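Local coordinates for protein oxidoreductase (Azotobacter vinelandii, PDB 7D5M) that binds NAD+ in a Rossmann-fold domain and, as a homologue of inositol dehydrogenase, probably oxidises a sugar or polyol substrate, at residues A[343-346]-A[347-351]; A[314-317]-A[318-321]; A[68-71]-A[72-75]; A[172-175]-A[176-179]. One frame throughout, in Å; residues are numbered along the deposited sequence.

Contact 1: residues A[343-346]-A[347-351]; sequences AMDA and TERGD
A343 O is gripped by two donors of T347 at once: the hydroxyl OG1 lies 2.8 Å from it and the backbone N 2.9 Å, arriving from opposite faces of the carbonyl plane. The hydroxyl gets there because OG1 sits anti to its own carbonyl carbon (chi1 -63°) and folds back over the preceding turn. One residue on, E348 N bonds to M344 O; the E348 carboxylate itself leaves this turn for R136 and H110. On another side of the helix, D345 and R349, four residues apart, form a salt bridge. R349 NE meets D345 OD2 at 2.8 Å, nearly straight at 170°; the oxygen lies in the guanidinium plane but is itself approached from above the carboxylate plane. These residues form the last two turns of helix 329-349, closed by a Schellman motif in which G350 takes positive phi and D351 N reaches back to A346 O at 2.9 Å. D351 is then the N-cap of helix 352-357, its OD1 bonded weakly to L354 N. Its OD2 receives both NH1 (3.1 Å) and NH2 (2.9 Å) of R349 end-on, which puts the guanidinium between two carboxylates and probably fixes its rotation. A water joins D345 OD2 to R349 NH2.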
ATOM      1  N   ALA A 343      -1.006 -15.462  35.812  1.00 13.75           N
ATOM      2  CA  ALA A 343      -1.625 -16.804  35.911  1.00 13.80           C
ATOM      3  C   ALA A 343      -0.839 -17.650  36.918  1.00 13.83           C
ATOM      4  O   ALA A 343      -1.461 -18.351  37.749  1.00 13.88           O
ATOM      5  CB  ALA A 343      -1.674 -17.460  34.548  1.00 14.14           C
ATOM      6  N   MET A 344       0.490 -17.594  36.853  1.00 13.36           N
ATOM      7  CA  MET A 344       1.383 -18.364  37.750  1.00 13.96           C
ATOM      8  C   MET A 344       1.166 -17.881  39.188  1.00 14.70           C
ATOM      9  O   MET A 344       0.958 -18.731  40.091  1.00 14.34           O
ATOM     10  CB  MET A 344       2.842 -18.179  37.341  1.00 13.68           C
ATOM     11  CG  MET A 344       3.143 -18.824  36.009  1.00 13.93           C
ATOM     12  SD  MET A 344       4.801 -18.424  35.450  1.00 13.54           S
ATOM     13  CE  MET A 344       4.761 -19.150  33.809  1.00 14.04           C
ATOM     14  N   ASP A 345       1.186 -16.566  39.386  1.00 14.12           N
ATOM     15  CA  ASP A 345       0.993 -15.935  40.718  1.00 14.56           C
ATOM     16  C   ASP A 345      -0.412 -16.267  41.237  1.00 14.89           C
ATOM     17  O   ASP A 345      -0.506 -16.640  42.429  1.00 16.35           O
ATOM     18  CB  ASP A 345       1.220 -14.424  40.655  1.00 14.40           C
ATOM     19  CG  ASP A 345       0.933 -13.740  41.977  1.00 15.00           C
ATOM     20  OD1 ASP A 345       1.737 -13.911  42.906  1.00 15.30           O
ATOM     21  OD2 ASP A 345      -0.112 -13.084  42.062  1.00 16.04           O
ATOM     22  N   ALA A 346      -1.439 -16.159  40.388  1.00 15.31           N
ATOM     23  CA  ALA A 346      -2.854 -16.450  40.734  1.00 16.24           C
ATOM     24  C   ALA A 346      -2.978 -17.917  41.160  1.00 17.99           C
ATOM     25  O   ALA A 346      -3.783 -18.205  42.083  1.00 19.01           O
ATOM     26  CB  ALA A 346      -3.784 -16.131  39.595  1.00 16.59           C
ATOM     27  N   THR A 347      -2.225 -18.818  40.518  1.00 17.36           N
ATOM     28  CA  THR A 347      -2.270 -20.271  40.824  1.00 18.02           C
ATOM     29  C   THR A 347      -1.742 -20.459  42.252  1.00 19.54           C
ATOM     30  O   THR A 347      -2.426 -21.130  43.062  1.00 19.03           O
ATOM     31  CB  THR A 347      -1.517 -21.095  39.768  1.00 17.31           C
ATOM     32  OG1 THR A 347      -2.166 -20.929  38.505  1.00 16.55           O
ATOM     33  CG2 THR A 347      -1.461 -22.569  40.107  1.00 17.60           C
ATOM     34  N   GLU A 348      -0.593 -19.857  42.562  1.00 20.92           N
ATOM     35  CA  GLU A 348       0.055 -19.918  43.900  1.00 22.62           C
ATOM     36  C   GLU A 348      -0.901 -19.369  44.964  1.00 23.68           C
ATOM     37  O   GLU A 348      -0.964 -19.965  46.050  1.00 24.49           O
ATOM     38  CB  GLU A 348       1.364 -19.128  43.924  1.00 23.90           C
ATOM     39  CG  GLU A 348       2.448 -19.706  43.033  1.00 25.81           C
ATOM     40  CD  GLU A 348       2.679 -21.194  43.218  1.00 27.61           C
ATOM     41  OE1 GLU A 348       2.787 -21.621  44.382  1.00 28.41           O
ATOM     42  OE2 GLU A 348       2.733 -21.921  42.201  1.00 27.23           O
ATOM     43  N   ARG A 349      -1.630 -18.291  44.666  1.00 23.27           N
ATOM     44  CA  ARG A 349      -2.512 -17.600  45.648  1.00 23.36           C
ATOM     45  C   ARG A 349      -3.887 -18.282  45.738  1.00 25.38           C
ATOM     46  O   ARG A 349      -4.643 -17.945  46.672  1.00 25.98           O
ATOM     47  CB  ARG A 349      -2.655 -16.122  45.267  1.00 21.98           C
ATOM     48  CG  ARG A 349      -1.382 -15.313  45.464  1.00 21.55           C
ATOM     49  CD  ARG A 349      -1.594 -13.814  45.268  1.00 21.32           C
ATOM     50  NE  ARG A 349      -2.124 -13.473  43.946  1.00 20.50           N
ATOM     51  CZ  ARG A 349      -3.401 -13.251  43.647  1.00 20.75           C
ATOM     52  NH1 ARG A 349      -4.347 -13.330  44.573  1.00 21.47           N
ATOM     53  NH2 ARG A 349      -3.750 -12.962  42.406  1.00 19.75           N
ATOM     54  N   GLY A 350      -4.228 -19.181  44.808  1.00 25.25           N
ATOM     55  CA  GLY A 350      -5.571 -19.787  44.713  1.00 25.62           C
ATOM     56  C   GLY A 350      -6.631 -18.764  44.337  1.00 27.20           C
ATOM     57  O   GLY A 350      -7.758 -18.858  44.857  1.00 26.87           O
ATOM     58  N   ASP A 351      -6.295 -17.825  43.444  1.00 26.08           N
ATOM     59  CA  ASP A 351      -7.196 -16.737  42.981  1.00 26.66           C
ATOM     60  C   ASP A 351      -7.931 -17.229  41.727  1.00 27.74           C
ATOM     61  O   ASP A 351      -7.571 -16.811  40.602  1.00 26.64           O
ATOM     62  CB  ASP A 351      -6.403 -15.436  42.812  1.00 25.60           C
ATOM     63  CG  ASP A 351      -7.234 -14.200  42.499  1.00 25.94           C
ATOM     64  OD1 ASP A 351      -8.442 -14.348  42.256  1.00 26.61           O
ATOM     65  OD2 ASP A 351      -6.656 -13.095  42.474  1.00 24.60           O
TER
HETATM   66  O   HOH W   1      -1.898 -12.849  40.052  1.00 15.10           O

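Contact 2: residues A[314-317]-A[318-321]; sequences GALL and DDRI
The chain reverses through a type I beta turn from L316 to D319, closed by D319 N on L316 O at 3.3 Å, a straight bond (168°) whose donor stands well above the carbonyl plane. Across this turn the side chains of L316 and D319 lean together: the methyl CD2 of L316 comes to 3.3 Å from D319 OD2, an apolar group set against a carboxylate oxygen. D319 keeps CG anti to its carbonyl carbon (chi1 -69°), which brings the carboxylate back alongside L316. Its other oxygen is turned to polar company. A water donates both to D319 OD1, at 2.7 Å, and to A315 O, while Q148 and R306 also bind OD1. Two further waters stitch the turn. One bridges G314 O to D318 N, accepting from that nitrogen at 3.0 Å; another donates to D318 OD1 at 2.9 Å and, more distantly, to L317 O. The D318 carboxylate points the other way, into helix 329-349, where OD2 makes a salt bridge with R339 and OD1 a hydrogen bond with Y338. The charge on both buried aspartates is probably balanced largely by R339 and R306. This is a water-bridged type I turn in the long loop between strand 301-305 and helix 329-349, tied to the helix through D318 and by backbone hydrogen bonds of L317 and D319 to the N-terminal M1 and I2.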
ATOM      1  N   GLY A 314     -11.403  -4.710  25.348  1.00 15.69           N
ATOM      2  CA  GLY A 314     -10.377  -5.771  25.431  1.00 15.91           C
ATOM      3  C   GLY A 314      -9.149  -5.443  24.593  1.00 15.24           C
ATOM      4  O   GLY A 314      -8.028  -5.834  25.000  1.00 15.69           O
ATOM      5  N   ALA A 315      -9.340  -4.758  23.464  1.00 13.83           N
ATOM      6  CA  ALA A 315      -8.281  -4.466  22.473  1.00 13.80           C
ATOM      7  C   ALA A 315      -7.480  -3.215  22.875  1.00 13.42           C
ATOM      8  O   ALA A 315      -6.440  -2.968  22.236  1.00 13.76           O
ATOM      9  CB  ALA A 315      -8.884  -4.356  21.091  1.00 13.47           C
ATOM     10  N   LEU A 316      -7.904  -2.461  23.902  1.00 13.01           N
ATOM     11  CA  LEU A 316      -7.210  -1.218  24.344  1.00 13.38           C
ATOM     12  C   LEU A 316      -6.404  -1.465  25.626  1.00 13.66           C
ATOM     13  O   LEU A 316      -5.538  -0.647  25.927  1.00 12.87           O
ATOM     14  CB  LEU A 316      -8.240  -0.099  24.548  1.00 13.70           C
ATOM     15  CG  LEU A 316      -8.893   0.411  23.265  1.00 13.43           C
ATOM     16  CD1 LEU A 316     -10.141   1.237  23.570  1.00 14.58           C
ATOM     17  CD2 LEU A 316      -7.916   1.208  22.426  1.00 13.73           C
ATOM     18  N   LEU A 317      -6.662  -2.561  26.338  1.00 14.70           N
ATOM     19  CA  LEU A 317      -6.066  -2.808  27.683  1.00 16.07           C
ATOM     20  C   LEU A 317      -4.532  -2.729  27.623  1.00 15.08           C
ATOM     21  O   LEU A 317      -3.931  -2.117  28.524  1.00 15.06           O
ATOM     22  CB  LEU A 317      -6.513  -4.178  28.189  1.00 18.66           C
ATOM     23  CG  LEU A 317      -7.923  -4.244  28.776  1.00 21.52           C
ATOM     24  CD1 LEU A 317      -8.302  -5.686  29.063  1.00 22.98           C
ATOM     25  CD2 LEU A 317      -8.025  -3.392  30.036  1.00 22.65           C
ATOM     26  N   ASP A 318      -3.913  -3.297  26.587  1.00 13.23           N
ATOM     27  CA  ASP A 318      -2.444  -3.507  26.552  1.00 12.96           C
ATOM     28  C   ASP A 318      -1.715  -2.372  25.821  1.00 12.60           C
ATOM     29  O   ASP A 318      -0.488  -2.479  25.690  1.00 12.78           O
ATOM     30  CB  ASP A 318      -2.101  -4.873  25.955  1.00 12.93           C
ATOM     31  CG  ASP A 318      -2.508  -6.043  26.832  1.00 12.84           C
ATOM     32  OD1 ASP A 318      -2.797  -5.814  28.035  1.00 13.91           O
ATOM     33  OD2 ASP A 318      -2.540  -7.170  26.310  1.00 13.38           O
ATOM     34  N   ASP A 319      -2.388  -1.282  25.438  1.00 12.35           N
ATOM     35  CA  ASP A 319      -1.692  -0.150  24.775  1.00 12.64           C
ATOM     36  C   ASP A 319      -0.621   0.400  25.723  1.00 12.57           C
ATOM     37  O   ASP A 319      -0.956   0.708  26.876  1.00 12.77           O
ATOM     38  CB  ASP A 319      -2.655   0.943  24.325  1.00 12.60           C
ATOM     39  CG  ASP A 319      -3.559   0.525  23.179  1.00 12.57           C
ATOM     40  OD1 ASP A 319      -3.134  -0.321  22.356  1.00 12.20           O
ATOM     41  OD2 ASP A 319      -4.687   1.051  23.119  1.00 12.11           O
ATOM     42  N   ARG A 320       0.628   0.490  25.249  1.00 12.48           N
ATOM     43  CA  ARG A 320       1.781   1.006  26.037  1.00 12.63           C
ATOM     44  C   ARG A 320       2.136   2.422  25.582  1.00 12.27           C
ATOM     45  O   ARG A 320       2.864   3.120  26.306  1.00 11.39           O
ATOM     46  CB  ARG A 320       2.976   0.065  25.886  1.00 12.39           C
ATOM     47  CG  ARG A 320       2.725  -1.315  26.476  1.00 12.07           C
ATOM     48  CD  ARG A 320       3.598  -2.398  25.869  1.00 11.70           C
ATOM     49  NE  ARG A 320       3.176  -3.700  26.350  1.00 11.52           N
ATOM     50  CZ  ARG A 320       3.576  -4.267  27.487  1.00 11.35           C
ATOM     51  NH1 ARG A 320       4.472  -3.669  28.258  1.00 11.29           N
ATOM     52  NH2 ARG A 320       3.108  -5.449  27.838  1.00 11.38           N
ATOM     53  N   ILE A 321       1.619   2.838  24.427  1.00 12.96           N
ATOM     54  CA  ILE A 321       1.770   4.229  23.931  1.00 13.12           C
ATOM     55  C   ILE A 321       0.576   4.551  23.026  1.00 12.46           C
ATOM     56  O   ILE A 321      -0.076   3.619  22.542  1.00 12.40           O
ATOM     57  CB  ILE A 321       3.134   4.392  23.235  1.00 13.85           C
ATOM     58  CG1 ILE A 321       3.490   5.867  23.021  1.00 14.67           C
ATOM     59  CG2 ILE A 321       3.165   3.565  21.958  1.00 13.73           C
ATOM     60  CD1 ILE A 321       4.942   6.132  22.709  1.00 15.09           C
TER
HETATM   61  O   HOH W   2      -5.255  -5.342  24.768  1.00 13.70           O
HETATM   62  O   HOH W   3      -5.069  -1.210  20.681  1.00 10.99           O
HETATM   63  O   HOH W   4      -2.996  -4.376  30.587  1.00 21.03           O

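Contact 3: residues A[68-71]-A[72-75]; sequences YPDY and RTLF
An N-cap opens helix 71-78 of the NAD-binding Rossmann domain, capped by D70. D70 OD2 accepts T73 N at 3.0 Å, from above the carboxylate plane, and more weakly R72 N, while OD1 takes the T73 hydroxyl OG1 in a very short 2.5 Å bond. With chi1 at 69°, D70 CG lies between its backbone N and carbonyl carbon, which turns the carboxylate over the first helical turn. OD2 also sits over the centre of one face of the R72 guanidinium, an attraction of charges with no N-H aimed at it. Y71 spreads its ring against R72, whose CG rests over one face, 3.9 Å from the centroid. The ring edge meets F75 CE2; the side chain also packs on A99, I100 and A103 of helix 97-106, about 5 Å from bound NAD. With an alanine at Y71, R72 CG and F75 CE2 would probably lose their aromatic neighbour and a gap would open toward helix 97-106. Y68 covers the helix flank and hydrogen-bonds through OH to E78; L74 CA stands over its face, 4.0 Å from the centroid. Y71 O both accepts F75 N and lies 3.1 Å above the F75 ring plane, offset toward its rim.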
ATOM      1  N   TYR A  68      23.735 -23.391  35.324  1.00 15.08           N
ATOM      2  CA  TYR A  68      23.897 -24.859  35.452  1.00 14.81           C
ATOM      3  C   TYR A  68      24.142 -25.475  34.083  1.00 14.90           C
ATOM      4  O   TYR A  68      23.740 -24.920  33.060  1.00 14.06           O
ATOM      5  CB  TYR A  68      22.666 -25.455  36.122  1.00 15.22           C
ATOM      6  CG  TYR A  68      22.319 -24.836  37.451  1.00 14.85           C
ATOM      7  CD1 TYR A  68      22.905 -25.281  38.628  1.00 14.80           C
ATOM      8  CD2 TYR A  68      21.388 -23.814  37.542  1.00 14.75           C
ATOM      9  CE1 TYR A  68      22.585 -24.724  39.854  1.00 15.11           C
ATOM     10  CE2 TYR A  68      21.050 -23.254  38.765  1.00 14.46           C
ATOM     11  CZ  TYR A  68      21.631 -23.727  39.928  1.00 15.59           C
ATOM     12  OH  TYR A  68      21.295 -23.185  41.133  1.00 16.11           O
ATOM     13  N   PRO A  69      24.823 -26.642  34.018  1.00 14.70           N
ATOM     14  CA  PRO A  69      25.131 -27.271  32.733  1.00 15.55           C
ATOM     15  C   PRO A  69      23.940 -27.906  32.010  1.00 15.16           C
ATOM     16  O   PRO A  69      24.056 -28.160  30.818  1.00 15.22           O
ATOM     17  CB  PRO A  69      26.153 -28.356  33.115  1.00 15.43           C
ATOM     18  CG  PRO A  69      25.808 -28.680  34.540  1.00 15.06           C
ATOM     19  CD  PRO A  69      25.457 -27.337  35.149  1.00 15.12           C
ATOM     20  N   ASP A  70      22.843 -28.180  32.720  1.00 15.57           N
ATOM     21  CA  ASP A  70      21.663 -28.857  32.131  1.00 15.67           C
ATOM     22  C   ASP A  70      20.403 -28.554  32.949  1.00 15.04           C
ATOM     23  O   ASP A  70      20.504 -28.121  34.115  1.00 14.38           O
ATOM     24  CB  ASP A  70      21.869 -30.377  32.093  1.00 16.57           C
ATOM     25  CG  ASP A  70      21.855 -30.982  33.486  1.00 17.80           C
ATOM     26  OD1 ASP A  70      22.799 -30.714  34.251  1.00 21.70           O
ATOM     27  OD2 ASP A  70      20.876 -31.644  33.829  1.00 21.37           O
ATOM     28  N   TYR A  71      19.245 -28.842  32.369  1.00 15.46           N
ATOM     29  CA  TYR A  71      17.931 -28.579  33.004  1.00 15.44           C
ATOM     30  C   TYR A  71      17.743 -29.438  34.264  1.00 15.73           C
ATOM     31  O   TYR A  71      17.088 -28.939  35.199  1.00 14.77           O
ATOM     32  CB  TYR A  71      16.794 -28.771  32.001  1.00 16.38           C
ATOM     33  CG  TYR A  71      16.573 -30.179  31.521  1.00 16.83           C
ATOM     34  CD1 TYR A  71      17.258 -30.684  30.426  1.00 17.44           C
ATOM     35  CD2 TYR A  71      15.662 -31.002  32.152  1.00 17.41           C
ATOM     36  CE1 TYR A  71      17.047 -31.978  29.975  1.00 18.66           C
ATOM     37  CE2 TYR A  71      15.435 -32.289  31.709  1.00 19.57           C
ATOM     38  CZ  TYR A  71      16.113 -32.776  30.605  1.00 19.51           C
ATOM     39  OH  TYR A  71      15.895 -34.066  30.213  1.00 20.65           O
ATOM     40  N   ARG A  72      18.257 -30.675  34.308  1.00 16.30           N
ATOM     41  CA  ARG A  72      18.022 -31.565  35.483  1.00 17.41           C
ATOM     42  C   ARG A  72      18.746 -30.963  36.689  1.00 16.00           C
ATOM     43  O   ARG A  72      18.138 -30.879  37.776  1.00 16.79           O
ATOM     44  CB  ARG A  72      18.429 -33.020  35.206  1.00 18.98           C
ATOM     45  CG  ARG A  72      17.687 -33.635  34.027  1.00 22.40           C
ATOM     46  CD  ARG A  72      18.230 -34.960  33.497  1.00 25.13           C
ATOM     47  NE  ARG A  72      19.671 -34.991  33.253  1.00 27.21           N
ATOM     48  CZ  ARG A  72      20.335 -34.327  32.299  1.00 29.71           C
ATOM     49  NH1 ARG A  72      19.706 -33.524  31.453  1.00 29.91           N
ATOM     50  NH2 ARG A  72      21.649 -34.478  32.194  1.00 30.54           N
ATOM     51  N   THR A  73      19.995 -30.547  36.511  1.00 16.20           N
ATOM     52  CA  THR A  73      20.799 -29.911  37.584  1.00 15.99           C
ATOM     53  C   THR A  73      20.141 -28.591  37.982  1.00 15.41           C
ATOM     54  O   THR A  73      20.017 -28.319  39.185  1.00 15.40           O
ATOM     55  CB  THR A  73      22.249 -29.688  37.156  1.00 16.86           C
ATOM     56  OG1 THR A  73      22.709 -30.970  36.725  1.00 17.14           O
ATOM     57  CG2 THR A  73      23.085 -29.115  38.281  1.00 16.56           C
ATOM     58  N   LEU A  74      19.735 -27.791  36.994  1.00 14.53           N
ATOM     59  CA  LEU A  74      19.012 -26.527  37.265  1.00 14.26           C
ATOM     60  C   LEU A  74      17.861 -26.805  38.240  1.00 14.11           C
ATOM     61  O   LEU A  74      17.812 -26.141  39.288  1.00 14.01           O
ATOM     62  CB  LEU A  74      18.501 -25.951  35.946  1.00 14.03           C
ATOM     63  CG  LEU A  74      17.453 -24.850  36.067  1.00 13.80           C
ATOM     64  CD1 LEU A  74      18.060 -23.563  36.601  1.00 13.97           C
ATOM     65  CD2 LEU A  74      16.801 -24.617  34.715  1.00 13.83           C
ATOM     66  N   PHE A  75      16.975 -27.753  37.923  1.00 14.72           N
ATOM     67  CA  PHE A  75      15.751 -28.014  38.726  1.00 15.43           C
ATOM     68  C   PHE A  75      16.162 -28.559  40.099  1.00 16.60           C
ATOM     69  O   PHE A  75      15.623 -28.065  41.100  1.00 17.06           O
ATOM     70  CB  PHE A  75      14.773 -28.940  37.999  1.00 14.92           C
ATOM     71  CG  PHE A  75      14.326 -28.444  36.646  1.00 14.49           C
ATOM     72  CD1 PHE A  75      14.394 -27.096  36.321  1.00 14.16           C
ATOM     73  CD2 PHE A  75      13.832 -29.324  35.697  1.00 14.83           C
ATOM     74  CE1 PHE A  75      13.992 -26.648  35.071  1.00 13.89           C
ATOM     75  CE2 PHE A  75      13.429 -28.872  34.449  1.00 14.52           C
ATOM     76  CZ  PHE A  75      13.517 -27.537  34.135  1.00 13.94           C
TER

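Contact 4: residues A[172-175]-A[176-179]; sequences FAHG and FHSA
The H174 imidazole turns its edge to the face of H177, with CE1 lying 4.1 Å above that ring plane and toward its rim, an edge-to-face pair with planes at 84°. At the H174 edge too, ND1 accepts F176 N at 3.1 Å, the nitrogen lying in the imidazole plane. The F176 ring is oblique to it, its own edge passing ND1 with CD2 3.5 Å away. H174 reaches forward over the turn because CG sits between its backbone N and carbonyl carbon (chi1 71°). The backbone makes a type I beta turn from G175 to S178, and G175 O is held from one face by two donors of S178, the backbone N at 3.1 Å and the hydroxyl OG at 2.8 Å. A leucine in place of H174 would probably leave F176 N without its acceptor and H177 without the edge against its face. The turn follows strand 165-173 in the C-terminal domain; H177 bonds through ND1 to Y201, and its side chain is about 5 Å from that of R191, which binds NAD, while F176 packs on two neighbouring subunits. ND1 of H174 accepts a backbone N-H, so it is probably unprotonated, and a ring proton would be expected on NE2.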
ATOM      1  N   PHE A 172       1.454 -18.504   6.408  1.00 11.21           N
ATOM      2  CA  PHE A 172       2.762 -18.031   6.905  1.00 11.06           C
ATOM      3  C   PHE A 172       3.774 -18.504   5.869  1.00 11.09           C
ATOM      4  O   PHE A 172       4.173 -19.675   5.903  1.00 10.53           O
ATOM      5  CB  PHE A 172       3.014 -18.499   8.339  1.00 11.68           C
ATOM      6  CG  PHE A 172       4.087 -17.726   9.064  1.00 11.69           C
ATOM      7  CD1 PHE A 172       5.081 -17.047   8.375  1.00 12.60           C
ATOM      8  CD2 PHE A 172       4.108 -17.688  10.450  1.00 12.66           C
ATOM      9  CE1 PHE A 172       6.072 -16.356   9.054  1.00 12.29           C
ATOM     10  CE2 PHE A 172       5.108 -17.009  11.126  1.00 12.59           C
ATOM     11  CZ  PHE A 172       6.079 -16.331  10.429  1.00 12.48           C
ATOM     12  N   ALA A 173       4.076 -17.636   4.909  1.00 10.73           N
ATOM     13  CA  ALA A 173       4.803 -17.982   3.669  1.00 10.86           C
ATOM     14  C   ALA A 173       5.928 -16.973   3.458  1.00 10.93           C
ATOM     15  O   ALA A 173       5.682 -15.908   2.878  1.00 10.82           O
ATOM     16  CB  ALA A 173       3.843 -18.002   2.505  1.00 10.80           C
ATOM     17  N   HIS A 174       7.120 -17.305   3.952  1.00 10.75           N
ATOM     18  CA  HIS A 174       8.356 -16.503   3.805  1.00 10.81           C
ATOM     19  C   HIS A 174       9.302 -17.218   2.836  1.00 10.88           C
ATOM     20  O   HIS A 174       9.047 -18.381   2.499  1.00 10.47           O
ATOM     21  CB  HIS A 174       9.000 -16.252   5.172  1.00 11.02           C
ATOM     22  CG  HIS A 174       9.610 -17.466   5.776  1.00 11.26           C
ATOM     23  ND1 HIS A 174      10.896 -17.877   5.467  1.00 11.84           N
ATOM     24  CD2 HIS A 174       9.125 -18.352   6.667  1.00 11.73           C
ATOM     25  CE1 HIS A 174      11.173 -18.974   6.153  1.00 12.14           C
ATOM     26  NE2 HIS A 174      10.108 -19.269   6.915  1.00 11.72           N
ATOM     27  N   GLY A 175      10.351 -16.528   2.392  1.00 10.97           N
ATOM     28  CA  GLY A 175      11.254 -17.053   1.358  1.00 11.23           C
ATOM     29  C   GLY A 175      12.654 -17.314   1.877  1.00 11.39           C
ATOM     30  O   GLY A 175      13.527 -17.606   1.054  1.00 11.39           O
ATOM     31  N   PHE A 176      12.901 -17.225   3.185  1.00 11.94           N
ATOM     32  CA  PHE A 176      14.301 -17.252   3.685  1.00 12.46           C
ATOM     33  C   PHE A 176      14.976 -18.585   3.378  1.00 12.89           C
ATOM     34  O   PHE A 176      16.211 -18.564   3.315  1.00 13.48           O
ATOM     35  CB  PHE A 176      14.403 -16.939   5.174  1.00 12.86           C
ATOM     36  CG  PHE A 176      14.139 -15.484   5.461  1.00 13.37           C
ATOM     37  CD1 PHE A 176      15.068 -14.509   5.147  1.00 13.69           C
ATOM     38  CD2 PHE A 176      12.937 -15.098   6.017  1.00 14.17           C
ATOM     39  CE1 PHE A 176      14.800 -13.170   5.398  1.00 13.87           C
ATOM     40  CE2 PHE A 176      12.679 -13.763   6.288  1.00 14.62           C
ATOM     41  CZ  PHE A 176      13.604 -12.802   5.962  1.00 14.28           C
ATOM     42  N   HIS A 177      14.232 -19.677   3.185  1.00 13.21           N
ATOM     43  CA  HIS A 177      14.838 -21.012   2.927  1.00 13.88           C
ATOM     44  C   HIS A 177      14.588 -21.462   1.488  1.00 13.71           C
ATOM     45  O   HIS A 177      14.596 -22.673   1.238  1.00 13.05           O
ATOM     46  CB  HIS A 177      14.383 -22.004   4.004  1.00 15.19           C
ATOM     47  CG  HIS A 177      14.726 -21.512   5.369  1.00 16.70           C
ATOM     48  ND1 HIS A 177      14.039 -21.900   6.491  1.00 18.10           N
ATOM     49  CD2 HIS A 177      15.667 -20.639   5.788  1.00 18.54           C
ATOM     50  CE1 HIS A 177      14.547 -21.290   7.551  1.00 19.48           C
ATOM     51  NE2 HIS A 177      15.547 -20.504   7.143  1.00 18.94           N
ATOM     52  N   SER A 178      14.413 -20.518   0.560  1.00 13.94           N
ATOM     53  CA  SER A 178      14.307 -20.802  -0.891  1.00 14.54           C
ATOM     54  C   SER A 178      15.558 -21.561  -1.353  1.00 15.14           C
ATOM     55  O   SER A 178      15.423 -22.466  -2.181  1.00 15.88           O
ATOM     56  CB  SER A 178      14.102 -19.531  -1.671  1.00 14.28           C
ATOM     57  OG  SER A 178      12.860 -18.921  -1.323  1.00 14.12           O
ATOM     58  N   ALA A 179      16.729 -21.193  -0.832  1.00 16.64           N
ATOM     59  CA  ALA A 179      18.023 -21.876  -1.068  1.00 18.57           C
ATOM     60  C   ALA A 179      18.343 -22.795   0.111  1.00 19.99           C
ATOM     61  O   ALA A 179      17.829 -22.600   1.211  1.00 19.64           O
ATOM     62  CB  ALA A 179      19.099 -20.840  -1.262  1.00 19.43           C
TER

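In the fold
Contact 3 alone belongs to the Rossmann domain; contacts 1, 2 and 4 belong to the C-terminal alpha/beta domain. Contact 1 ends one helix with a Schellman motif and contact 3 begins another with an N-cap; both are partly buried, with exposed arginines paired to aspartates. Contacts 2 and 4 are buried type I turns in loops: the first relies on waters and outside arginines, the second on aromatic rings and a histidine acceptor. Contact 2 precedes helix 329-349 and is tied to it, and contact 1 finishes that helix, with centres about 23 Å apart. Contacts 1 and 4 lie on opposite sides of the chain's centre. Residues of contacts 2 and 4 also meet other subunits.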